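Local coordinates for protein nucleoside hydrolase, putative (Trypanosoma brucei, PDB 3FZ0) that belongs to the nucleoside hydrolase family and holds a calcium ion at the C-terminal edge of a central, largely parallel beta-sheet, at residues B[9-14]-B[132-137]; B[39-44]-B[136-141]. The protein carries 2 engineered substitutions. All coordinates share one frame; numbering follows the deposited sequence.

Contact 1 (B[9-14]-B[132-137]); sequences LIIDTD and VALGPL. With CA (calcium ion), chain G.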
ATOM      1  N   LEU B   9     -19.737  -4.932 -32.474  1.00 63.10           N
ATOM      2  CA  LEU B   9     -19.164  -4.374 -31.242  1.00 63.43           C
ATOM      3  C   LEU B   9     -20.108  -4.324 -30.064  1.00 63.48           C
ATOM      4  O   LEU B   9     -21.280  -4.047 -30.203  1.00 64.36           O
ATOM      5  CB  LEU B   9     -18.637  -2.968 -31.448  1.00 63.29           C
ATOM      6  CG  LEU B   9     -17.746  -2.576 -32.610  1.00 64.40           C
ATOM      7  CD1 LEU B   9     -17.093  -1.230 -32.212  1.00 64.35           C
ATOM      8  CD2 LEU B   9     -16.695  -3.634 -32.921  1.00 65.02           C
ATOM      9  N   ILE B  10     -19.565  -4.600 -28.896  1.00 63.93           N
ATOM     10  CA  ILE B  10     -20.176  -4.286 -27.616  1.00 63.58           C
ATOM     11  C   ILE B  10     -19.437  -3.038 -27.171  1.00 63.71           C
ATOM     12  O   ILE B  10     -18.203  -2.983 -27.201  1.00 64.28           O
ATOM     13  CB  ILE B  10     -19.936  -5.422 -26.596  1.00 63.36           C
ATOM     14  CG1 ILE B  10     -20.408  -6.766 -27.167  1.00 63.09           C
ATOM     15  CG2 ILE B  10     -20.592  -5.100 -25.255  1.00 63.14           C
ATOM     16  CD1 ILE B  10     -19.857  -7.962 -26.408  1.00 63.70           C
ATOM     17  N   ILE B  11     -20.166  -2.007 -26.799  1.00 63.62           N
ATOM     18  CA  ILE B  11     -19.502  -0.812 -26.318  1.00 63.82           C
ATOM     19  C   ILE B  11     -19.928  -0.574 -24.872  1.00 64.04           C
ATOM     20  O   ILE B  11     -21.120  -0.418 -24.550  1.00 64.08           O
ATOM     21  CB  ILE B  11     -19.767   0.433 -27.218  1.00 63.93           C
ATOM     22  CG1 ILE B  11     -19.158   0.223 -28.603  1.00 64.02           C
ATOM     23  CG2 ILE B  11     -19.171   1.708 -26.566  1.00 63.27           C
ATOM     24  CD1 ILE B  11     -19.552   1.257 -29.621  1.00 63.20           C
ATOM     25  N   ASP B  12     -18.948  -0.609 -23.990  1.00 63.95           N
ATOM     26  CA  ASP B  12     -19.196  -0.360 -22.577  1.00 63.66           C
ATOM     27  C   ASP B  12     -18.772   1.048 -22.299  1.00 63.04           C
ATOM     28  O   ASP B  12     -17.682   1.440 -22.675  1.00 62.99           O
ATOM     29  CB  ASP B  12     -18.436  -1.358 -21.715  1.00 63.86           C
ATOM     30  CG  ASP B  12     -18.838  -1.279 -20.264  1.00 65.78           C
ATOM     31  OD1 ASP B  12     -18.172  -0.507 -19.545  1.00 68.49           O
ATOM     32  OD2 ASP B  12     -19.817  -1.939 -19.842  1.00 67.46           O
ATOM     33  N   THR B  13     -19.636   1.815 -21.651  1.00 62.89           N
ATOM     34  CA  THR B  13     -19.479   3.253 -21.634  1.00 63.65           C
ATOM     35  C   THR B  13     -20.071   3.942 -20.399  1.00 64.30           C
ATOM     36  O   THR B  13     -21.075   3.480 -19.830  1.00 64.83           O
ATOM     37  CB  THR B  13     -20.092   3.906 -22.948  1.00 63.79           C
ATOM     38  OG1 THR B  13     -19.949   5.329 -22.897  1.00 63.06           O
ATOM     39  CG2 THR B  13     -21.565   3.574 -23.093  1.00 62.63           C
ATOM     40  N   ASP B  14     -19.452   5.051 -20.000  1.00 64.72           N
ATOM     41  CA  ASP B  14     -20.019   5.901 -18.968  1.00 65.55           C
ATOM     42  C   ASP B  14     -20.670   7.186 -19.526  1.00 66.27           C
ATOM     43  O   ASP B  14     -20.940   8.142 -18.777  1.00 66.84           O
ATOM     44  CB  ASP B  14     -19.015   6.207 -17.845  1.00 65.18           C
ATOM     45  CG  ASP B  14     -17.856   7.117 -18.284  1.00 65.63           C
ATOM     46  OD1 ASP B  14     -17.452   7.100 -19.466  1.00 66.21           O
ATOM     47  OD2 ASP B  14     -17.314   7.840 -17.425  1.00 65.11           O
ATOM     48  N   VAL B 132     -15.234  -2.828 -26.906  1.00 60.69           N
ATOM     49  CA  VAL B 132     -14.510  -1.593 -26.698  1.00 60.24           C
ATOM     50  C   VAL B 132     -15.023  -0.961 -25.416  1.00 60.62           C
ATOM     51  O   VAL B 132     -16.216  -0.737 -25.293  1.00 61.69           O
ATOM     52  CB  VAL B 132     -14.756  -0.642 -27.855  1.00 60.50           C
ATOM     53  CG1 VAL B 132     -13.866   0.640 -27.702  1.00 58.68           C
ATOM     54  CG2 VAL B 132     -14.499  -1.383 -29.160  1.00 59.87           C
ATOM     55  N   ALA B 133     -14.141  -0.678 -24.472  1.00 60.38           N
ATOM     56  CA  ALA B 133     -14.531  -0.206 -23.148  1.00 60.77           C
ATOM     57  C   ALA B 133     -14.137   1.240 -23.025  1.00 60.97           C
ATOM     58  O   ALA B 133     -12.943   1.573 -23.126  1.00 61.41           O
ATOM     59  CB  ALA B 133     -13.799  -1.019 -22.045  1.00 60.81           C
ATOM     60  N   LEU B 134     -15.115   2.105 -22.768  1.00 60.89           N
ATOM     61  CA  LEU B 134     -14.871   3.539 -22.731  1.00 60.81           C
ATOM     62  C   LEU B 134     -15.076   4.155 -21.358  1.00 61.46           C
ATOM     63  O   LEU B 134     -15.216   5.387 -21.232  1.00 62.31           O
ATOM     64  CB  LEU B 134     -15.769   4.240 -23.746  1.00 60.39           C
ATOM     65  CG  LEU B 134     -15.762   3.684 -25.173  1.00 60.26           C
ATOM     66  CD1 LEU B 134     -16.752   4.433 -26.065  1.00 58.52           C
ATOM     67  CD2 LEU B 134     -14.343   3.712 -25.773  1.00 56.85           C
ATOM     68  N   GLY B 135     -15.108   3.332 -20.327  1.00 61.30           N
ATOM     69  CA  GLY B 135     -15.257   3.848 -18.977  1.00 61.72           C
ATOM     70  C   GLY B 135     -14.506   2.998 -17.979  1.00 61.76           C
ATOM     71  O   GLY B 135     -13.592   2.241 -18.356  1.00 62.05           O
ATOM     72  N   PRO B 136     -14.839   3.145 -16.691  1.00 61.51           N
ATOM     73  CA  PRO B 136     -14.252   2.254 -15.731  1.00 61.19           C
ATOM     74  C   PRO B 136     -14.591   0.838 -16.147  1.00 61.52           C
ATOM     75  O   PRO B 136     -15.690   0.604 -16.679  1.00 61.48           O
ATOM     76  CB  PRO B 136     -14.976   2.634 -14.445  1.00 61.11           C
ATOM     77  CG  PRO B 136     -15.319   4.066 -14.622  1.00 60.30           C
ATOM     78  CD  PRO B 136     -15.692   4.168 -16.049  1.00 61.79           C
ATOM     79  N   LEU B 137     -13.679  -0.098 -15.888  1.00 61.29           N
ATOM     80  CA  LEU B 137     -13.850  -1.486 -16.321  1.00 61.15           C
ATOM     81  C   LEU B 137     -14.768  -2.400 -15.491  1.00 60.90           C
ATOM     82  O   LEU B 137     -14.763  -3.619 -15.681  1.00 61.54           O
ATOM     83  CB  LEU B 137     -12.479  -2.131 -16.494  1.00 60.83           C
ATOM     84  CG  LEU B 137     -11.648  -1.368 -17.525  1.00 59.63           C
ATOM     85  CD1 LEU B 137     -10.161  -1.630 -17.325  1.00 56.25           C
ATOM     86  CD2 LEU B 137     -12.130  -1.769 -18.921  1.00 57.47           C
TER
HETATM   87 CA    CA G 400     -15.840   7.584 -21.237  1.00 62.36          CA
HETATM   88  O   HOH W   1     -17.373  -1.644 -17.274  1.00 50.39           O
HETATM   89  O   HOH W   2     -13.544   7.564 -21.230  1.00 33.86           O
HETATM   90  O   HOH W   3     -15.030   7.860 -18.678  1.00 45.13           O
HETATM   91  O   HOH W   4     -15.399   9.989 -21.127  1.00 28.67           O
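The calcium site is built where two neighbouring parallel strands end, and it joins Asp14 to Leu134 through the metal. The calcium ion is bound by Asp14 OD1 at 2.4 Å and by the backbone oxygen Leu134 O at 2.3 Å; Asp19, Asp283 and three waters take part as well. CG of Asp14 sits between its backbone N and carbonyl carbon (chi1 69°), which swings the carboxylate across toward segment 132-137. Its other oxygen, OD2, accepts a hydrogen bond from Asn43 N, which should help fix the carboxylate's rotation. Behind the site the strands are in parallel register, Ile11 beside Val132 and Asp12 beside Ala133. Three backbone bonds show it: Val132 N to Ile10 O (3.0 Å), Asp12 N to Val132 O (3.0 Å) and Leu134 N to Asp12 O (2.7 Å). Asp12 OD1 reaches the turn through a water that donates to it and to Pro136 O, while Asp12 OD2 is held by Thr38 and Asn139. On the face of Ile11 and Val132, Ile11 CG2 meets Leu134 CD1 at 3.7 Å. Further back along the strand, Leu9 CD1 lies 4.0 Å from Val132 CG2. Helix 17-27 covers Ile11 and Leu134, helix 282-291 packs on Val132 and Leu134, and strand 32-39 flanks strand 6-13 on the side away from strand 127-133.

Contact 2 (B[39-44]-B[136-141]); sequences VVWGNV and PLTNVA
Trp41 and Pro136 form the dense heart of this contact, the proline ring lying against one face of the indole. Pro136 CG is 4.3 Å from the centroid of the six-membered ring of Trp41 and 14° off its normal, a CH-pi contact. With CG placed between the backbone N and the carbonyl carbon (chi1 75°), the Trp41 side chain folds back so that the proline meets indole and backbone together: Pro136 CD touches Trp41 O at 3.2 Å. At the indole edge, Trp41 NE1 donates to Thr138 OG1 at 3.0 Å, with the hydroxyl tilted modestly from the ring plane; the same hydroxyl oxygen is also hydrogen-bonded to Asp186. Segment 39-44 follows strand 32-39, and segment 136-141 leads into helix 138-146, so the contact joins the loop after one strand to the loop and first helical turn after another, at the C-terminal edge of the parallel sheet, the usual place for the binding site in alpha/beta folds of this kind. Leu137 holds the N-cap position, and Ala141 N bonds to Leu137 O as the helix begins. Val40 fills the angle between proline and helix: its CG1 is 3.6 Å from Pro136 O, its CB 3.4 Å from Asn139 ND2. That amide nitrogen donates to Val39 O at 2.9 Å, coming from above the carbonyl plane, 62° out of it, instead of along a lone pair. It also bonds to Asp12, while Asn139 OD1 accepts from Ala70 N, so both ends of the amide are gripped. Toward Gly42 the fit thins to its CA lying against the proline ring, 4.0 Å from Pro136 CG, and beyond it the segments diverge, toward the partly exposed Asn43.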
ATOM      1  N   VAL B  39     -23.853   0.169 -19.990  1.00 60.97           N
ATOM      2  CA  VAL B  39     -23.612   1.443 -19.309  1.00 60.62           C
ATOM      3  C   VAL B  39     -22.900   1.193 -17.979  1.00 60.84           C
ATOM      4  O   VAL B  39     -23.258   0.283 -17.219  1.00 60.52           O
ATOM      5  CB  VAL B  39     -24.957   2.207 -19.128  1.00 60.18           C
ATOM      6  CG1 VAL B  39     -24.799   3.407 -18.200  1.00 58.46           C
ATOM      7  CG2 VAL B  39     -25.483   2.600 -20.491  1.00 59.68           C
ATOM      8  N   VAL B  40     -21.887   2.007 -17.699  1.00 60.87           N
ATOM      9  CA  VAL B  40     -21.179   1.881 -16.426  1.00 60.15           C
ATOM     10  C   VAL B  40     -21.116   3.258 -15.780  1.00 60.50           C
ATOM     11  O   VAL B  40     -21.175   4.256 -16.478  1.00 59.81           O
ATOM     12  CB  VAL B  40     -19.781   1.229 -16.624  1.00 60.15           C
ATOM     13  CG1 VAL B  40     -18.870   2.108 -17.454  1.00 57.84           C
ATOM     14  CG2 VAL B  40     -19.146   0.856 -15.311  1.00 59.17           C
ATOM     15  N   TRP B  41     -21.032   3.291 -14.444  1.00 61.08           N
ATOM     16  CA  TRP B  41     -20.754   4.521 -13.678  1.00 61.05           C
ATOM     17  C   TRP B  41     -19.407   5.119 -14.149  1.00 61.54           C
ATOM     18  O   TRP B  41     -18.622   4.442 -14.824  1.00 61.18           O
ATOM     19  CB  TRP B  41     -20.717   4.208 -12.182  1.00 60.15           C
ATOM     20  CG  TRP B  41     -19.469   3.521 -11.791  1.00 60.82           C
ATOM     21  CD1 TRP B  41     -19.189   2.180 -11.901  1.00 60.24           C
ATOM     22  CD2 TRP B  41     -18.289   4.127 -11.254  1.00 60.97           C
ATOM     23  NE1 TRP B  41     -17.927   1.925 -11.469  1.00 59.72           N
ATOM     24  CE2 TRP B  41     -17.347   3.096 -11.054  1.00 60.66           C
ATOM     25  CE3 TRP B  41     -17.948   5.434 -10.888  1.00 59.07           C
ATOM     26  CZ2 TRP B  41     -16.078   3.336 -10.514  1.00 60.15           C
ATOM     27  CZ3 TRP B  41     -16.679   5.669 -10.347  1.00 60.54           C
ATOM     28  CH2 TRP B  41     -15.764   4.631 -10.172  1.00 59.57           C
ATOM     29  N   GLY B  42     -19.155   6.387 -13.807  1.00 62.23           N
ATOM     30  CA  GLY B  42     -17.915   7.074 -14.150  1.00 62.77           C
ATOM     31  C   GLY B  42     -18.097   8.583 -14.082  1.00 64.14           C
ATOM     32  O   GLY B  42     -18.174   9.175 -12.980  1.00 64.19           O
ATOM     33  N   ASN B  43     -18.175   9.228 -15.244  1.00 64.63           N
ATOM     34  CA  ASN B  43     -18.428  10.662 -15.256  1.00 66.43           C
ATOM     35  C   ASN B  43     -19.879  11.082 -15.026  1.00 66.61           C
ATOM     36  O   ASN B  43     -20.148  12.209 -14.595  1.00 66.95           O
ATOM     37  CB  ASN B  43     -17.801  11.330 -16.473  1.00 67.35           C
ATOM     38  CG  ASN B  43     -16.288  11.552 -16.283  1.00 71.05           C
ATOM     39  OD1 ASN B  43     -15.835  12.082 -15.233  1.00 73.65           O
ATOM     40  ND2 ASN B  43     -15.503  11.120 -17.270  1.00 72.22           N
ATOM     41  N   VAL B  44     -20.805  10.159 -15.282  1.00 66.53           N
ATOM     42  CA  VAL B  44     -22.179  10.313 -14.849  1.00 66.40           C
ATOM     43  C   VAL B  44     -22.709   9.031 -14.254  1.00 66.21           C
ATOM     44  O   VAL B  44     -22.224   7.931 -14.541  1.00 66.09           O
ATOM     45  CB  VAL B  44     -23.127  10.807 -15.979  1.00 67.00           C
ATOM     46  CG1 VAL B  44     -22.641  12.192 -16.485  1.00 68.29           C
ATOM     47  CG2 VAL B  44     -23.240   9.789 -17.108  1.00 65.47           C
ATOM     48  N   PRO B 136     -14.839   3.145 -16.691  1.00 61.51           N
ATOM     49  CA  PRO B 136     -14.252   2.254 -15.731  1.00 61.19           C
ATOM     50  C   PRO B 136     -14.591   0.838 -16.147  1.00 61.52           C
ATOM     51  O   PRO B 136     -15.690   0.604 -16.679  1.00 61.48           O
ATOM     52  CB  PRO B 136     -14.976   2.634 -14.445  1.00 61.11           C
ATOM     53  CG  PRO B 136     -15.319   4.066 -14.622  1.00 60.30           C
ATOM     54  CD  PRO B 136     -15.692   4.168 -16.049  1.00 61.79           C
ATOM     55  N   LEU B 137     -13.679  -0.098 -15.888  1.00 61.29           N
ATOM     56  CA  LEU B 137     -13.850  -1.486 -16.321  1.00 61.15           C
ATOM     57  C   LEU B 137     -14.768  -2.400 -15.491  1.00 60.90           C
ATOM     58  O   LEU B 137     -14.763  -3.619 -15.681  1.00 61.54           O
ATOM     59  CB  LEU B 137     -12.479  -2.131 -16.494  1.00 60.83           C
ATOM     60  CG  LEU B 137     -11.648  -1.368 -17.525  1.00 59.63           C
ATOM     61  CD1 LEU B 137     -10.161  -1.630 -17.325  1.00 56.25           C
ATOM     62  CD2 LEU B 137     -12.130  -1.769 -18.921  1.00 57.47           C
ATOM     63  N   THR B 138     -15.568  -1.833 -14.602  1.00 60.32           N
ATOM     64  CA  THR B 138     -16.333  -2.636 -13.675  1.00 60.21           C
ATOM     65  C   THR B 138     -17.177  -3.744 -14.309  1.00 60.87           C
ATOM     66  O   THR B 138     -17.092  -4.907 -13.859  1.00 61.23           O
ATOM     67  CB  THR B 138     -17.229  -1.795 -12.788  1.00 60.42           C
ATOM     68  OG1 THR B 138     -16.524  -0.625 -12.374  1.00 59.37           O
ATOM     69  CG2 THR B 138     -17.686  -2.628 -11.553  1.00 58.98           C
ATOM     70  N   ASN B 139     -18.014  -3.398 -15.304  1.00 60.07           N
ATOM     71  CA  ASN B 139     -18.853  -4.389 -15.957  1.00 60.11           C
ATOM     72  C   ASN B 139     -18.019  -5.490 -16.603  1.00 60.19           C
ATOM     73  O   ASN B 139     -18.329  -6.672 -16.490  1.00 60.55           O
ATOM     74  CB  ASN B 139     -19.780  -3.755 -17.017  1.00 60.22           C
ATOM     75  CG  ASN B 139     -20.796  -2.801 -16.413  1.00 60.60           C
ATOM     76  OD1 ASN B 139     -21.186  -2.953 -15.241  1.00 59.93           O
ATOM     77  ND2 ASN B 139     -21.207  -1.787 -17.198  1.00 58.83           N
ATOM     78  N   VAL B 140     -16.962  -5.106 -17.287  1.00 59.86           N
ATOM     79  CA  VAL B 140     -16.112  -6.094 -17.943  1.00 60.60           C
ATOM     80  C   VAL B 140     -15.477  -7.087 -16.940  1.00 61.23           C
ATOM     81  O   VAL B 140     -15.540  -8.306 -17.123  1.00 61.81           O
ATOM     82  CB  VAL B 140     -15.034  -5.444 -18.862  1.00 60.58           C
ATOM     83  CG1 VAL B 140     -14.329  -6.536 -19.656  1.00 59.69           C
ATOM     84  CG2 VAL B 140     -15.661  -4.420 -19.815  1.00 59.14           C
ATOM     85  N   ALA B 141     -14.914  -6.555 -15.859  1.00 61.16           N
ATOM     86  CA  ALA B 141     -14.294  -7.384 -14.844  1.00 60.94           C
ATOM     87  C   ALA B 141     -15.298  -8.337 -14.269  1.00 60.73           C
ATOM     88  O   ALA B 141     -14.980  -9.500 -14.051  1.00 61.21           O
ATOM     89  CB  ALA B 141     -13.711  -6.522 -13.742  1.00 61.25           C
TER

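In the fold
From the N terminus, strand 6-13 delivers segment 9-14, helix 17-27 follows, and strand 32-39 runs into segment 39-44. Both then await the same later stretch: contact 1 closes a loop of 117 residues at 132-137, contact 2 one of 91 residues at 136-141. The two closures are staggered, not nested, and overlap at Pro136 and Leu137, where strand 127-133 turns toward helix 138-146. Their centres lie about 7 Å apart, and they touch directly: Thr13 O and Val40 N are 2.7 Å apart, probably hydrogen-bonded. Together they tie three adjacent strands, 32-39, 6-13 and 127-133, to the helix that follows, beside the calcium ion.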